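Local coordinates for protein type-2Aa cytolytic delta-endotoxin (Bacillus thuringiensis serovar kyushuensis, PDB 1CBY) that kills the larvae of dipteran insects, including mosquitoes, by making pores in the epithelial cell membrane of the midgut, at residues A[58-63]-A[220-225]; A[91-96]-A[122-127]; A[137-142]-A[189-194]; A[172-177]-A[182-187]. One frame throughout, in Å; residues are numbered along the deposited sequence.

Contact 1: A[58-63]-A[220-225]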
loop_
_atom_site.group_PDB
_atom_site.type_symbol
_atom_site.label_atom_id
_atom_site.label_comp_id
_atom_site.label_asym_id
_atom_site.label_seq_id
_atom_site.Cartn_x
_atom_site.Cartn_y
_atom_site.Cartn_z
ATOM N N LEU A 58 2.931 -15.003 -5.719
ATOM C CA LEU A 58 4.029 -14.353 -6.415
ATOM C C LEU A 58 4.267 -15.014 -7.771
ATOM O O LEU A 58 4.540 -14.333 -8.766
ATOM C CB LEU A 58 5.285 -14.398 -5.544
ATOM C CG LEU A 58 6.216 -13.183 -5.576
ATOM C CD1 LEU A 58 5.426 -11.880 -5.609
ATOM C CD2 LEU A 58 7.122 -13.224 -4.362
ATOM N N HIS A 59 4.135 -16.334 -7.820
ATOM C CA HIS A 59 4.312 -17.062 -9.066
ATOM C C HIS A 59 3.250 -16.629 -10.065
ATOM O O HIS A 59 3.565 -16.255 -11.197
ATOM C CB HIS A 59 4.214 -18.565 -8.831
ATOM C CG HIS A 59 5.515 -19.199 -8.454
ATOM N ND1 HIS A 59 6.255 -18.749 -7.391
ATOM C CD2 HIS A 59 6.173 -20.220 -9.060
ATOM C CE1 HIS A 59 7.341 -19.498 -7.369
ATOM N NE2 HIS A 59 7.337 -20.403 -8.361
ATOM N N LEU A 60 1.995 -16.647 -9.628
ATOM C CA LEU A 60 0.872 -16.253 -10.473
ATOM C C LEU A 60 1.022 -14.812 -10.947
ATOM O O LEU A 60 0.756 -14.499 -12.110
ATOM C CB LEU A 60 -0.448 -16.445 -9.717
ATOM C CG LEU A 60 -0.903 -17.901 -9.556
ATOM C CD1 LEU A 60 -1.777 -18.078 -8.325
ATOM C CD2 LEU A 60 -1.630 -18.341 -10.810
ATOM N N ALA A 61 1.484 -13.944 -10.056
ATOM C CA ALA A 61 1.686 -12.542 -10.399
ATOM C C ALA A 61 2.709 -12.414 -11.536
ATOM O O ALA A 61 2.423 -11.811 -12.575
ATOM C CB ALA A 61 2.155 -11.766 -9.177
ATOM N N ASN A 62 3.881 -13.021 -11.350
ATOM C CA ASN A 62 4.950 -12.981 -12.346
ATOM C C ASN A 62 4.534 -13.552 -13.686
ATOM O O ASN A 62 4.924 -13.026 -14.729
ATOM C CB ASN A 62 6.191 -13.728 -11.858
ATOM C CG ASN A 62 6.889 -13.019 -10.724
ATOM O OD1 ASN A 62 6.545 -11.884 -10.370
ATOM N ND2 ASN A 62 7.878 -13.681 -10.140
ATOM N N ALA A 63 3.758 -14.630 -13.664
ATOM C CA ALA A 63 3.305 -15.261 -14.897
ATOM C C ALA A 63 2.517 -14.281 -15.748
ATOM O O ALA A 63 2.629 -14.285 -16.974
ATOM C CB ALA A 63 2.462 -16.484 -14.593
ATOM N N LEU A 220 -9.602 -10.681 -15.852
ATOM C CA LEU A 220 -9.995 -12.076 -15.839
ATOM C C LEU A 220 -9.648 -12.618 -14.465
ATOM O O LEU A 220 -8.640 -12.221 -13.875
ATOM C CB LEU A 220 -9.277 -12.878 -16.926
ATOM C CG LEU A 220 -7.829 -13.319 -16.725
ATOM C CD1 LEU A 220 -7.506 -14.408 -17.722
ATOM C CD2 LEU A 220 -6.883 -12.145 -16.888
ATOM N N THR A 221 -10.526 -13.455 -13.924
ATOM C CA THR A 221 -10.294 -14.055 -12.620
ATOM C C THR A 221 -9.952 -15.518 -12.820
ATOM O O THR A 221 -10.667 -16.250 -13.506
ATOM C CB THR A 221 -11.522 -13.939 -11.714
ATOM O OG1 THR A 221 -12.003 -12.588 -11.739
ATOM C CG2 THR A 221 -11.151 -14.313 -10.290
ATOM N N LEU A 222 -8.839 -15.932 -12.234
ATOM C CA LEU A 222 -8.378 -17.303 -12.344
ATOM C C LEU A 222 -8.213 -17.906 -10.954
ATOM O O LEU A 222 -7.696 -17.251 -10.046
ATOM C CB LEU A 222 -7.039 -17.330 -13.085
ATOM C CG LEU A 222 -6.365 -18.691 -13.236
ATOM C CD1 LEU A 222 -6.035 -18.937 -14.698
ATOM C CD2 LEU A 222 -5.118 -18.755 -12.368
ATOM N N VAL A 223 -8.717 -19.118 -10.768
ATOM C CA VAL A 223 -8.574 -19.795 -9.489
ATOM C C VAL A 223 -7.626 -20.969 -9.699
ATOM O O VAL A 223 -7.681 -21.637 -10.732
ATOM C CB VAL A 223 -9.928 -20.301 -8.920
ATOM C CG1 VAL A 223 -10.830 -19.120 -8.574
ATOM C CG2 VAL A 223 -10.610 -21.251 -9.900
ATOM N N GLN A 224 -6.715 -21.172 -8.754
ATOM C CA GLN A 224 -5.757 -22.268 -8.824
ATOM C C GLN A 224 -5.752 -23.002 -7.492
ATOM O O GLN A 224 -5.847 -22.378 -6.433
ATOM C CB GLN A 224 -4.358 -21.741 -9.116
ATOM C CG GLN A 224 -3.294 -22.821 -9.093
ATOM C CD GLN A 224 -1.903 -22.260 -9.253
ATOM O OE1 GLN A 224 -1.494 -21.366 -8.509
ATOM N NE2 GLN A 224 -1.167 -22.772 -10.231
ATOM N N ALA A 225 -5.646 -24.325 -7.544
ATOM C CA ALA A 225 -5.637 -25.140 -6.339
ATOM C C ALA A 225 -4.560 -24.639 -5.390
ATOM O O ALA A 225 -3.446 -24.325 -5.816
ATOM C CB ALA A 225 -5.395 -26.595 -6.695
#
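Leu-60, on helix 54-63, lies over Gln-224 on strand 210-225 with their CA atoms 9.1 Å apart, a helix-to-sheet spacing too wide for any backbone bond and bridged by side chains. Leu-60 is the one helix residue of 58-63 that reaches the strand, and both its methyl branches take part. CD2 meets the methyl CD2 of Leu-222 at 3.8 Å, an apolar touch between branch ends. CD1 lies against the amide of Gln-224, 3.3 Å from OE1, and CG of Leu-60 is 3.7 Å from the same oxygen, with CD2 near it as well. This second approach is van der Waals packing of aliphatic carbon against a carbonyl oxygen. Gln-224 gets there by stretching out: CG is anti to the backbone N (chi1 175°) and the chain stays extended through chi2 (-175°), lifting the amide from the sheet toward the helix. Both ends of that amide are held by partners beyond the two segments: OE1 accepts a hydrogen bond from Gln-56 NE2, one turn before Leu-60, and NE2 donates to Pro-88 O. The amide is thereby fixed in its rotation, with its oxygen turned to the helix. Leu-222 and Gln-224, two apart on the strand, point to the same face, while Val-223 between them points away from the helix. Leu-60 also touches Val-186 of the adjoining strand 183-195, so it straddles two strands. Such side-chain packing of a helix across a beta-sheet is typical of the layered alpha/beta architecture of the Cyt toxins, in which helices cover the sheet.

Contact 2: A[91-96]-A[122-127]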
loop_
_atom_site.group_PDB
_atom_site.type_symbol
_atom_site.label_atom_id
_atom_site.label_comp_id
_atom_site.label_asym_id
_atom_site.label_seq_id
_atom_site.Cartn_x
_atom_site.Cartn_y
_atom_site.Cartn_z
ATOM N N ALA A 91 -8.478 -22.629 -13.180
ATOM C CA ALA A 91 -9.651 -22.475 -14.028
ATOM C C ALA A 91 -10.021 -21.000 -14.121
ATOM O O ALA A 91 -9.960 -20.276 -13.125
ATOM C CB ALA A 91 -10.817 -23.273 -13.461
ATOM N N ILE A 92 -10.373 -20.558 -15.326
ATOM C CA ILE A 92 -10.755 -19.168 -15.564
ATOM C C ILE A 92 -12.219 -18.978 -15.195
ATOM O O ILE A 92 -13.108 -19.515 -15.855
ATOM C CB ILE A 92 -10.548 -18.773 -17.041
ATOM C CG1 ILE A 92 -9.081 -18.947 -17.428
ATOM C CG2 ILE A 92 -10.986 -17.341 -17.269
ATOM C CD1 ILE A 92 -8.793 -18.617 -18.868
ATOM N N VAL A 93 -12.456 -18.222 -14.131
ATOM C CA VAL A 93 -13.805 -17.962 -13.640
ATOM C C VAL A 93 -14.625 -17.040 -14.533
ATOM O O VAL A 93 -15.684 -17.429 -15.021
ATOM C CB VAL A 93 -13.768 -17.389 -12.207
ATOM C CG1 VAL A 93 -15.147 -16.950 -11.769
ATOM C CG2 VAL A 93 -13.231 -18.431 -11.251
ATOM N N LYS A 94 -14.136 -15.827 -14.757
ATOM C CA LYS A 94 -14.860 -14.852 -15.565
ATOM C C LYS A 94 -13.853 -13.903 -16.199
ATOM O O LYS A 94 -12.803 -13.638 -15.614
ATOM C CB LYS A 94 -15.822 -14.076 -14.653
ATOM C CG LYS A 94 -17.049 -13.470 -15.326
ATOM C CD LYS A 94 -16.784 -12.073 -15.874
ATOM C CE LYS A 94 -18.044 -11.483 -16.497
ATOM N NZ LYS A 94 -17.851 -10.090 -16.987
ATOM N N THR A 95 -14.142 -13.431 -17.406
ATOM C CA THR A 95 -13.249 -12.503 -18.094
ATOM C C THR A 95 -14.042 -11.259 -18.460
ATOM O O THR A 95 -15.270 -11.268 -18.399
ATOM C CB THR A 95 -12.642 -13.113 -19.399
ATOM O OG1 THR A 95 -13.690 -13.494 -20.297
ATOM C CG2 THR A 95 -11.785 -14.337 -19.089
ATOM N N LEU A 96 -13.342 -10.197 -18.839
ATOM C CA LEU A 96 -13.976 -8.948 -19.234
ATOM C C LEU A 96 -12.980 -8.168 -20.076
ATOM O O LEU A 96 -11.773 -8.224 -19.831
ATOM C CB LEU A 96 -14.366 -8.119 -18.008
ATOM C CG LEU A 96 -15.146 -6.839 -18.328
ATOM C CD1 LEU A 96 -16.616 -7.180 -18.519
ATOM C CD2 LEU A 96 -14.986 -5.817 -17.220
ATOM N N LEU A 122 -15.007 -10.884 -10.291
ATOM C CA LEU A 122 -14.299 -11.734 -9.338
ATOM C C LEU A 122 -15.039 -13.065 -9.133
ATOM O O LEU A 122 -14.416 -14.108 -8.923
ATOM C CB LEU A 122 -14.113 -10.984 -8.010
ATOM C CG LEU A 122 -13.271 -11.617 -6.896
ATOM C CD1 LEU A 122 -11.905 -12.015 -7.409
ATOM C CD2 LEU A 122 -13.134 -10.642 -5.748
ATOM N N GLY A 123 -16.367 -13.027 -9.220
ATOM C CA GLY A 123 -17.155 -14.235 -9.058
ATOM C C GLY A 123 -17.248 -14.700 -7.618
ATOM O O GLY A 123 -18.321 -14.668 -7.018
ATOM N N LEU A 124 -16.127 -15.139 -7.060
ATOM C CA LEU A 124 -16.089 -15.605 -5.681
ATOM C C LEU A 124 -16.483 -14.455 -4.760
ATOM O O LEU A 124 -16.032 -13.325 -4.947
ATOM C CB LEU A 124 -14.681 -16.088 -5.318
ATOM C CG LEU A 124 -13.984 -17.159 -6.167
ATOM C CD1 LEU A 124 -14.965 -18.261 -6.542
ATOM C CD2 LEU A 124 -13.384 -16.543 -7.418
ATOM N N VAL A 125 -17.342 -14.733 -3.786
ATOM C CA VAL A 125 -17.773 -13.704 -2.843
ATOM C C VAL A 125 -16.865 -13.729 -1.621
ATOM O O VAL A 125 -16.795 -14.730 -0.909
ATOM C CB VAL A 125 -19.262 -13.870 -2.427
ATOM C CG1 VAL A 125 -20.165 -13.663 -3.633
ATOM C CG2 VAL A 125 -19.511 -15.240 -1.833
ATOM N N ILE A 126 -16.126 -12.644 -1.417
ATOM C CA ILE A 126 -15.199 -12.549 -0.295
ATOM C C ILE A 126 -15.813 -11.714 0.816
ATOM O O ILE A 126 -16.385 -10.656 0.563
ATOM C CB ILE A 126 -13.857 -11.890 -0.713
ATOM C CG1 ILE A 126 -13.273 -12.598 -1.936
ATOM C CG2 ILE A 126 -12.861 -11.912 0.454
ATOM C CD1 ILE A 126 -12.951 -14.058 -1.724
ATOM N N ASN A 127 -15.686 -12.192 2.050
ATOM C CA ASN A 127 -16.213 -11.483 3.210
ATOM C C ASN A 127 -15.064 -10.881 3.992
ATOM O O ASN A 127 -14.420 -11.568 4.794
ATOM C CB ASN A 127 -17.009 -12.425 4.116
ATOM C CG ASN A 127 -18.416 -12.647 3.623
ATOM O OD1 ASN A 127 -19.229 -11.725 3.608
ATOM N ND2 ASN A 127 -18.711 -13.872 3.211
#
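Val-93 meets the chain leaving helix 107-122 at two features of local geometry: a classic beta bulge in strand 90-102 and a classic gamma turn centred on Gly-123. The first shell is thin and holds no hydrogen bond across the segments. Methyl CG1 of Val-93 faces the turn, 4.1 Å from the carbonyl oxygen of Leu-122 and 4.3 Å from Gly-123 CA. The other methyl, CG2, takes the next residue along, lying 4.3 Å from CD2 of Leu-124. The valine thus presents a fork, one prong toward the end of the helix and the other toward the leucine beyond it. With CG1 anti to the backbone N (chi1 173°), both prongs can look across the gap at once. Gly-123 brings only backbone to this meeting, and its CA is nearest that of Val-93, at 6.8 Å.

Outward from these touches, the bulge sets the valine: Val-93 and Lys-94 both share backbone hydrogen bonds with Thr-221 of strand 210-225, and both start their side chains toward the turn. The lysine then swings off and packs on Val-121, while its NZ makes a weak hydrogen bond to Thr-95 O. On the other segment, Leu-122 points away from Val-93 and packs on Phe-131 and Trp-132 of helix 129-141. Further along, Ile-126 O accepts a bond from Trp-132 NE1, which ties the loop to the helix it leads into. The turn has phi 74° and psi -68° at Gly-123, and it is closed by Leu-124 N donating to Leu-122 O over 2.7 Å, the same oxygen that faces the Val-93 methyl.

Contact 3: A[137-142]-A[189-194]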
loop_
_atom_site.group_PDB
_atom_site.type_symbol
_atom_site.label_atom_id
_atom_site.label_comp_id
_atom_site.label_asym_id
_atom_site.label_seq_id
_atom_site.Cartn_x
_atom_site.Cartn_y
_atom_site.Cartn_z
ATOM N N ALA A 137 -9.638 1.509 -2.278
ATOM C CA ALA A 137 -8.478 2.391 -2.186
ATOM C C ALA A 137 -7.658 2.306 -3.480
ATOM O O ALA A 137 -7.294 3.330 -4.061
ATOM C CB ALA A 137 -7.635 2.010 -1.004
ATOM N N THR A 138 -7.408 1.087 -3.945
ATOM C CA THR A 138 -6.663 0.853 -5.172
ATOM C C THR A 138 -7.363 1.499 -6.375
ATOM O O THR A 138 -6.715 2.151 -7.201
ATOM C CB THR A 138 -6.483 -0.665 -5.418
ATOM O OG1 THR A 138 -5.620 -1.218 -4.414
ATOM C CG2 THR A 138 -5.887 -0.930 -6.777
ATOM N N ILE A 139 -8.683 1.349 -6.459
ATOM C CA ILE A 139 -9.438 1.929 -7.568
ATOM C C ILE A 139 -9.318 3.446 -7.541
ATOM O O ILE A 139 -9.052 4.067 -8.567
ATOM C CB ILE A 139 -10.925 1.502 -7.551
ATOM C CG1 ILE A 139 -11.028 -0.019 -7.634
ATOM C CG2 ILE A 139 -11.668 2.093 -8.747
ATOM C CD1 ILE A 139 -10.264 -0.609 -8.795
ATOM N N LYS A 140 -9.455 4.033 -6.358
ATOM C CA LYS A 140 -9.335 5.478 -6.212
ATOM C C LYS A 140 -7.953 5.933 -6.685
ATOM O O LYS A 140 -7.819 6.964 -7.345
ATOM C CB LYS A 140 -9.523 5.891 -4.748
ATOM C CG LYS A 140 -10.929 5.762 -4.207
ATOM C CD LYS A 140 -10.971 6.256 -2.769
ATOM C CE LYS A 140 -12.368 6.224 -2.180
ATOM N NZ LYS A 140 -12.341 6.685 -0.764
ATOM N N GLY A 141 -6.935 5.143 -6.352
ATOM C CA GLY A 141 -5.567 5.462 -6.726
ATOM C C GLY A 141 -5.314 5.407 -8.222
ATOM O O GLY A 141 -4.296 5.895 -8.701
ATOM N N THR A 142 -6.236 4.798 -8.956
ATOM C CA THR A 142 -6.116 4.691 -10.400
ATOM C C THR A 142 -6.507 6.017 -11.056
ATOM O O THR A 142 -6.175 6.264 -12.213
ATOM C CB THR A 142 -7.017 3.549 -10.931
ATOM O OG1 THR A 142 -6.604 2.308 -10.344
ATOM C CG2 THR A 142 -6.937 3.437 -12.449
ATOM N N LEU A 189 -5.808 -6.950 -13.570
ATOM C CA LEU A 189 -6.687 -5.864 -13.991
ATOM C C LEU A 189 -5.918 -4.714 -14.643
ATOM O O LEU A 189 -4.954 -4.205 -14.077
ATOM C CB LEU A 189 -7.444 -5.338 -12.769
ATOM C CG LEU A 189 -8.363 -4.132 -12.935
ATOM C CD1 LEU A 189 -9.598 -4.531 -13.723
ATOM C CD2 LEU A 189 -8.750 -3.611 -11.562
ATOM N N ALA A 190 -6.358 -4.285 -15.819
ATOM C CA ALA A 190 -5.698 -3.185 -16.510
ATOM C C ALA A 190 -6.719 -2.207 -17.061
ATOM O O ALA A 190 -7.678 -2.597 -17.730
ATOM C CB ALA A 190 -4.822 -3.712 -17.627
ATOM N N PHE A 191 -6.522 -0.936 -16.748
ATOM C CA PHE A 191 -7.407 0.119 -17.204
ATOM C C PHE A 191 -6.730 0.969 -18.271
ATOM O O PHE A 191 -5.557 1.319 -18.142
ATOM C CB PHE A 191 -7.764 1.057 -16.045
ATOM C CG PHE A 191 -8.708 0.474 -15.039
ATOM C CD1 PHE A 191 -10.025 0.184 -15.386
ATOM C CD2 PHE A 191 -8.302 0.275 -13.724
ATOM C CE1 PHE A 191 -10.926 -0.294 -14.434
ATOM C CE2 PHE A 191 -9.195 -0.201 -12.766
ATOM C CZ PHE A 191 -10.510 -0.485 -13.123
ATOM N N GLU A 192 -7.465 1.288 -19.327
ATOM C CA GLU A 192 -6.959 2.169 -20.369
ATOM C C GLU A 192 -7.795 3.419 -20.144
ATOM O O GLU A 192 -8.987 3.434 -20.448
ATOM C CB GLU A 192 -7.218 1.599 -21.759
ATOM C CG GLU A 192 -6.402 0.358 -22.081
ATOM C CD GLU A 192 -6.484 -0.040 -23.547
ATOM O OE1 GLU A 192 -7.051 0.731 -24.354
ATOM O OE2 GLU A 192 -5.971 -1.126 -23.896
ATOM N N VAL A 193 -7.192 4.430 -19.532
ATOM C CA VAL A 193 -7.888 5.675 -19.212
ATOM C C VAL A 193 -7.596 6.834 -20.167
ATOM O O VAL A 193 -6.462 7.021 -20.608
ATOM C CB VAL A 193 -7.538 6.119 -17.773
ATOM C CG1 VAL A 193 -8.360 7.342 -17.364
ATOM C CG2 VAL A 193 -7.748 4.967 -16.810
ATOM N N SER A 194 -8.626 7.619 -20.457
ATOM C CA SER A 194 -8.517 8.785 -21.323
ATOM C C SER A 194 -9.375 9.877 -20.676
ATOM O O SER A 194 -10.517 9.616 -20.277
ATOM C CB SER A 194 -9.030 8.452 -22.726
ATOM O OG SER A 194 -8.975 9.575 -23.591
#
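The ring of Phe-191 is the flat group here, touched at its edge by Ile-139 of helix 129-141 and obliquely by Thr-142, farther along the same segment. Methyl CD1 of Ile-139 comes in near the ring plane and stops 4.1 Å from CE2. Methyl CG2 of Thr-142 approaches the neighbouring ring atom, 3.7 Å from CD2, so two adjacent carbons on one side of the ring take one aliphatic contact each. Both side chains meet the phenylalanine at about a right angle. One face of the ring carries Leu-189 of its own strand, whose CD1 sits 4.2 Å above the plane, displaced toward the rim. The other methyl of Leu-189, CD2, reaches across to Ile-139 CD1 at 4.4 Å, closing a small apolar triangle of leucine, isoleucine and phenylalanine.

The hydroxyl of Thr-142 is turned back along its own chain: OG1 donates to the carbonyl oxygen of Thr-138 one turn back, at 3.1 Å and tilted 30° from the carbonyl plane. In that rotamer, with OG1 beside the backbone N (chi1 -61°), CG2 is the branch turned to the sheet. Opposite the helix-facing residues, Glu-192 forms a salt bridge with Lys-218 of strand 210-225, while Lys-140 forms one with Asp-147 of the second subunit.

Phe-191 also packs on Val-215 and Met-217 of strand 210-225, and Thr-142 on Ile-171 of strand 165-175. Ile-139 lies against Val-111, Leu-114 and Ile-118 of helix 107-122, so the contact lies where helices 107-122 and 129-141 pack together on the sheet.

Contact 4: A[172-177]-A[182-187]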
loop_
_atom_site.group_PDB
_atom_site.type_symbol
_atom_site.label_atom_id
_atom_site.label_comp_id
_atom_site.label_asym_id
_atom_site.label_seq_id
_atom_site.Cartn_x
_atom_site.Cartn_y
_atom_site.Cartn_z
ATOM N N LEU A 172 -2.929 -5.892 -9.988
ATOM C CA LEU A 172 -3.070 -7.335 -9.852
ATOM C C LEU A 172 -3.487 -7.646 -8.432
ATOM O O LEU A 172 -2.796 -7.282 -7.479
ATOM C CB LEU A 172 -1.777 -8.085 -10.189
ATOM C CG LEU A 172 -1.937 -9.612 -10.109
ATOM C CD1 LEU A 172 -1.542 -10.276 -11.414
ATOM C CD2 LEU A 172 -1.136 -10.179 -8.945
ATOM N N PHE A 173 -4.646 -8.281 -8.302
ATOM C CA PHE A 173 -5.180 -8.662 -7.006
ATOM C C PHE A 173 -4.941 -10.157 -6.837
ATOM O O PHE A 173 -5.071 -10.928 -7.790
ATOM C CB PHE A 173 -6.692 -8.402 -6.943
ATOM C CG PHE A 173 -7.080 -6.947 -6.987
ATOM C CD1 PHE A 173 -6.816 -6.108 -5.915
ATOM C CD2 PHE A 173 -7.751 -6.426 -8.088
ATOM C CE1 PHE A 173 -7.217 -4.766 -5.939
ATOM C CE2 PHE A 173 -8.155 -5.087 -8.121
ATOM C CZ PHE A 173 -7.886 -4.258 -7.044
ATOM N N SER A 174 -4.581 -10.563 -5.631
ATOM C CA SER A 174 -4.369 -11.969 -5.325
ATOM C C SER A 174 -5.034 -12.173 -3.959
ATOM O O SER A 174 -4.596 -11.607 -2.949
ATOM C CB SER A 174 -2.879 -12.282 -5.277
ATOM O OG SER A 174 -2.645 -13.673 -5.263
ATOM N N ILE A 175 -6.121 -12.941 -3.945
ATOM C CA ILE A 175 -6.891 -13.177 -2.726
ATOM C C ILE A 175 -7.032 -14.651 -2.336
ATOM O O ILE A 175 -7.338 -15.506 -3.170
ATOM C CB ILE A 175 -8.284 -12.480 -2.835
ATOM C CG1 ILE A 175 -9.273 -13.044 -1.819
ATOM C CG2 ILE A 175 -8.813 -12.561 -4.259
ATOM C CD1 ILE A 175 -8.999 -12.630 -0.409
ATOM N N GLN A 176 -6.803 -14.931 -1.057
ATOM C CA GLN A 176 -6.887 -16.280 -0.518
ATOM C C GLN A 176 -7.234 -16.231 0.967
ATOM O O GLN A 176 -6.488 -15.661 1.768
ATOM C CB GLN A 176 -5.555 -17.006 -0.727
ATOM C CG GLN A 176 -5.422 -18.356 -0.035
ATOM C CD GLN A 176 -4.973 -18.249 1.411
ATOM O OE1 GLN A 176 -3.935 -17.660 1.714
ATOM N NE2 GLN A 176 -5.745 -18.833 2.308
ATOM N N ASN A 177 -8.366 -16.827 1.327
ATOM C CA ASN A 177 -8.807 -16.863 2.714
ATOM C C ASN A 177 -9.862 -17.944 2.931
ATOM O O ASN A 177 -10.073 -18.800 2.066
ATOM C CB ASN A 177 -9.346 -15.495 3.144
ATOM C CG ASN A 177 -10.678 -15.162 2.513
ATOM O OD1 ASN A 177 -11.182 -15.892 1.659
ATOM N ND2 ASN A 177 -11.266 -14.061 2.943
ATOM N N ALA A 182 -10.433 -24.030 -1.181
ATOM C CA ALA A 182 -9.341 -24.819 -1.748
ATOM C C ALA A 182 -8.580 -24.175 -2.904
ATOM O O ALA A 182 -7.685 -24.801 -3.481
ATOM C CB ALA A 182 -9.860 -26.186 -2.171
ATOM N N VAL A 183 -8.934 -22.946 -3.263
ATOM C CA VAL A 183 -8.252 -22.270 -4.356
ATOM C C VAL A 183 -7.879 -20.846 -3.998
ATOM O O VAL A 183 -8.354 -20.300 -2.998
ATOM C CB VAL A 183 -9.111 -22.222 -5.648
ATOM C CG1 VAL A 183 -9.383 -23.625 -6.162
ATOM C CG2 VAL A 183 -10.406 -21.462 -5.401
ATOM N N MET A 184 -6.991 -20.275 -4.808
ATOM C CA MET A 184 -6.540 -18.899 -4.657
ATOM C C MET A 184 -7.096 -18.174 -5.864
ATOM O O MET A 184 -7.160 -18.744 -6.954
ATOM C CB MET A 184 -5.014 -18.814 -4.681
ATOM C CG MET A 184 -4.490 -17.385 -4.644
ATOM S SD MET A 184 -2.705 -17.289 -4.626
ATOM C CE MET A 184 -2.355 -17.491 -2.876
ATOM N N ALA A 185 -7.534 -16.939 -5.671
ATOM C CA ALA A 185 -8.083 -16.160 -6.771
ATOM C C ALA A 185 -7.106 -15.067 -7.199
ATOM O O ALA A 185 -6.591 -14.325 -6.360
ATOM C CB ALA A 185 -9.420 -15.557 -6.369
ATOM N N VAL A 186 -6.823 -14.999 -8.495
ATOM C CA VAL A 186 -5.916 -13.989 -9.031
ATOM C C VAL A 186 -6.709 -13.139 -9.998
ATOM O O VAL A 186 -7.513 -13.664 -10.770
ATOM C CB VAL A 186 -4.731 -14.626 -9.771
ATOM C CG1 VAL A 186 -3.747 -13.555 -10.199
ATOM C CG2 VAL A 186 -4.045 -15.639 -8.878
ATOM N N LEU A 187 -6.471 -11.833 -9.979
ATOM C CA LEU A 187 -7.205 -10.935 -10.858
ATOM C C LEU A 187 -6.332 -9.873 -11.537
ATOM O O LEU A 187 -6.056 -8.817 -10.956
ATOM C CB LEU A 187 -8.328 -10.245 -10.069
ATOM C CG LEU A 187 -9.648 -9.846 -10.746
ATOM C CD1 LEU A 187 -10.487 -9.068 -9.752
ATOM C CD2 LEU A 187 -9.420 -9.004 -11.986
#
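Phe-173 and Leu-187 start side by side on one face of two antiparallel strands, their CB atoms 4.0 Å apart and pointing the same way. Farther along that face, Ile-175 pairs with Ala-185, a bump against a hollow: the branch methyl CG2 of the isoleucine settles over the small alanine, 3.7 Å from its CB. With CG1 anti to the backbone N (chi1 162°), the longer arm of Ile-175 leads off toward Ile-126 and leaves CG2 to fill the dip. Leu-124 CD2 also lies near the alanine methyl.

The other face is uneven in a different way. Ser-174 is short, and Met-184 leans diagonally toward it, bringing SD to 3.7 Å from Ser-174 OG. The methionine is straight until its last bond, where it bends (chi3 -84°) and places CE 3.9 Å from Gln-176 CB. Gln-176 in turn kinks beyond CG and takes its amide away, OE1 accepting a bond from Gln-50 N. At the other end, Leu-172 CD1 meets Val-186 CG1 at 4.1 Å. Helix 54-63 covers this surface, with Ala-57 against Ser-174 and Met-184, and Ala-61 against Leu-172.

Two hydrogen-bonded pairs hold the register. Phe-173 and Leu-187 exchange two bonds, N to O both ways, and Ile-175 and Ala-185 do the same, with Ile-175 N to Ala-185 O at 2.8 Å. Ser-174 and Val-186 form the non-hydrogen-bonded pair between them, and the N-to-C directions of 172-175 and 183-187 are 172° apart, almost exactly antiparallel. This is a regular antiparallel beta hairpin, here part of the central sheet of the toxin.

In the fold
Strands of one mixed sheet carry all four contacts, and contacts 2, 3 and 4 fall within the stretch of chain closed by contact 1. Contacts 1 and 4 are closest, their centres 7 Å apart, and strand 210-225 hydrogen-bonds to strand 183-195 between them (Leu-222 O to Val-186 N, 2.9 Å). On its other edge strand 210-225 pairs with strand 90-102 of contact 2 (Thr-221 O to Val-93 N, 2.7 Å). Helix 54-63 covers one face of the sheet, helices 107-122 and 129-141 the other, where Phe-173 of contact 4 touches Leu-189 and Thr-138 of contact 3, although those centres are 19 Å apart. The C-terminal processing stop, Ser-228, lies about 9 Å from Gln-176 and 11 Å from Gln-224, between side chains.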